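Local coordinates for protein PilM (Escherichia coli, PDB 3EOI) that is of unknown function but probably takes part in the assembly or function of plasmid-encoded pili, at residues Q9-A12 with E13-Q17. Residues are numbered along the deposited sequence; the frame is centred on the assembly and turned at random.
Sequences QQTA and EITQQ
Thr11 and Thr15, one turn apart at the start of a helix, illustrate how a hydroxyl can double the grip on a main-chain carbonyl. Thr11 O accepts the amide of Thr15 and also its hydroxyl, with OG1 donating across 2.7 Å. The two donors come from opposite faces of the carbonyl plane: the amide is less tilted from it than OG1, which stands 40° above. The threonine torsion permits this, for OG1 lies anti to its own carbonyl carbon and beside its backbone N (chi1 -57°), facing back along the helix. The methyl CG2 of Thr11 lies 4.0 Å from OG1 of Thr15, where the two side chains cross at a slant.

Around this pair runs the regular ladder of the opening two turns. Glu13 N bonds to Gln9 O and Ile14 N to Gln10 O, each at 2.9 Å, and Gln16 N reaches Ala12 O at a longer 3.2 Å. The side chain of Glu13 folds back along the helix start, its CG 3.2 Å from Gln9 O. Its carboxylate runs alongside the amide of Gln10, the two planes 79° apart, yet OE1 and NE2 remain 4.2 Å from each other, too far to bond. Ile14 places CG1 against the carbonyl oxygens of both Thr11 and Gln10, 3.5 Å from Thr11 O.

Gln9 occupies the N-cap position, and its NE2 turns back to Val6 O in the preceding segment. Further along, Gln16 NE2 bonds Asp20 within the same helix. These opening turns of helix 10-34 are largely exposed and project past the antiparallel sheet that the rest of the helix packs against; Thr15 O ties them to Gln84 NE2 at the end of helix 77-84, and Gln17 NE2 ties them to Asn57 O just before strand 59-63.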
loop_
_atom_site.group_PDB
_atom_site.type_symbol
_atom_site.label_atom_id
_atom_site.label_comp_id
_atom_site.label_asym_id
_atom_site.label_seq_id
_atom_site.Cartn_x
_atom_site.Cartn_y
_atom_site.Cartn_z
ATOM N N GLN A 9 -1.969 19.687 9.105
ATOM C CA GLN A 9 -1.827 19.513 7.642
ATOM C C GLN A 9 -2.266 18.140 7.161
ATOM O O GLN A 9 -1.709 17.572 6.237
ATOM C CB GLN A 9 -0.397 19.828 7.185
ATOM C CG GLN A 9 -0.027 21.285 7.429
ATOM C CD GLN A 9 1.375 21.537 6.932
ATOM O OE1 GLN A 9 1.582 21.876 5.784
ATOM N NE2 GLN A 9 2.359 21.292 7.809
ATOM N N GLN A 10 -3.326 17.637 7.771
ATOM C CA GLN A 10 -3.835 16.294 7.430
ATOM C C GLN A 10 -4.168 16.085 5.967
ATOM O O GLN A 10 -3.776 15.090 5.387
ATOM C CB GLN A 10 -5.097 16.001 8.276
ATOM C CG GLN A 10 -4.726 15.521 9.680
ATOM C CD GLN A 10 -4.215 16.667 10.493
ATOM O OE1 GLN A 10 -4.713 17.812 10.374
ATOM N NE2 GLN A 10 -3.205 16.393 11.327
ATOM N N THR A 11 -4.876 17.020 5.332
ATOM C CA THR A 11 -5.189 16.784 3.904
ATOM C C THR A 11 -3.937 16.809 3.016
ATOM O O THR A 11 -3.746 15.949 2.127
ATOM C CB THR A 11 -6.195 17.797 3.420
ATOM O OG1 THR A 11 -7.449 17.509 4.065
ATOM C CG2 THR A 11 -6.357 17.749 1.881
ATOM N N ALA A 12 -3.049 17.753 3.274
ATOM C CA ALA A 12 -1.771 17.749 2.544
ATOM C C ALA A 12 -1.041 16.412 2.742
ATOM O O ALA A 12 -0.431 15.872 1.820
ATOM C CB ALA A 12 -0.862 18.889 3.046
ATOM N N GLU A 13 -1.005 15.923 3.982
ATOM C CA GLU A 13 -0.335 14.652 4.302
ATOM C C GLU A 13 -0.975 13.483 3.546
ATOM O O GLU A 13 -0.230 12.637 2.955
ATOM C CB GLU A 13 -0.384 14.379 5.822
ATOM C CG GLU A 13 0.503 15.279 6.640
ATOM C CD GLU A 13 0.243 15.224 8.131
ATOM O OE1 GLU A 13 -0.713 14.503 8.538
ATOM O OE2 GLU A 13 1.038 15.912 8.881
ATOM N N ILE A 14 -2.314 13.376 3.571
ATOM C CA ILE A 14 -2.915 12.193 2.897
ATOM C C ILE A 14 -2.782 12.312 1.399
ATOM O O ILE A 14 -2.642 11.328 0.686
ATOM C CB ILE A 14 -4.386 11.883 3.327
ATOM C CG1 ILE A 14 -5.358 12.989 2.870
ATOM C CG2 ILE A 14 -4.401 11.511 4.837
ATOM C CD1 ILE A 14 -6.852 12.623 2.977
ATOM N N THR A 15 -2.790 13.545 0.879
ATOM C CA THR A 15 -2.587 13.691 -0.554
ATOM C C THR A 15 -1.242 13.158 -0.991
ATOM O O THR A 15 -1.186 12.417 -1.959
ATOM C CB THR A 15 -2.706 15.155 -0.979
ATOM O OG1 THR A 15 -3.988 15.675 -0.581
ATOM C CG2 THR A 15 -2.500 15.305 -2.501
ATOM N N GLN A 16 -0.190 13.475 -0.247
ATOM C CA GLN A 16 1.134 12.999 -0.587
ATOM C C GLN A 16 1.304 11.498 -0.286
ATOM O O GLN A 16 1.922 10.750 -1.057
ATOM C CB GLN A 16 2.183 13.780 0.178
ATOM C CG GLN A 16 3.614 13.477 -0.309
ATOM C CD GLN A 16 3.845 13.938 -1.770
ATOM O OE1 GLN A 16 3.525 15.071 -2.155
ATOM N NE2 GLN A 16 4.374 13.020 -2.597
ATOM N N GLN A 17 0.706 11.018 0.809
ATOM C CA GLN A 17 0.717 9.594 1.118
ATOM C C GLN A 17 0.050 8.807 -0.000
ATOM O O GLN A 17 0.566 7.743 -0.401
ATOM C CB GLN A 17 -0.048 9.374 2.388
ATOM C CG GLN A 17 -0.322 7.921 2.710
ATOM C CD GLN A 17 0.907 7.178 3.103
ATOM O OE1 GLN A 17 1.202 6.983 4.320
ATOM N NE2 GLN A 17 1.641 6.706 2.088
#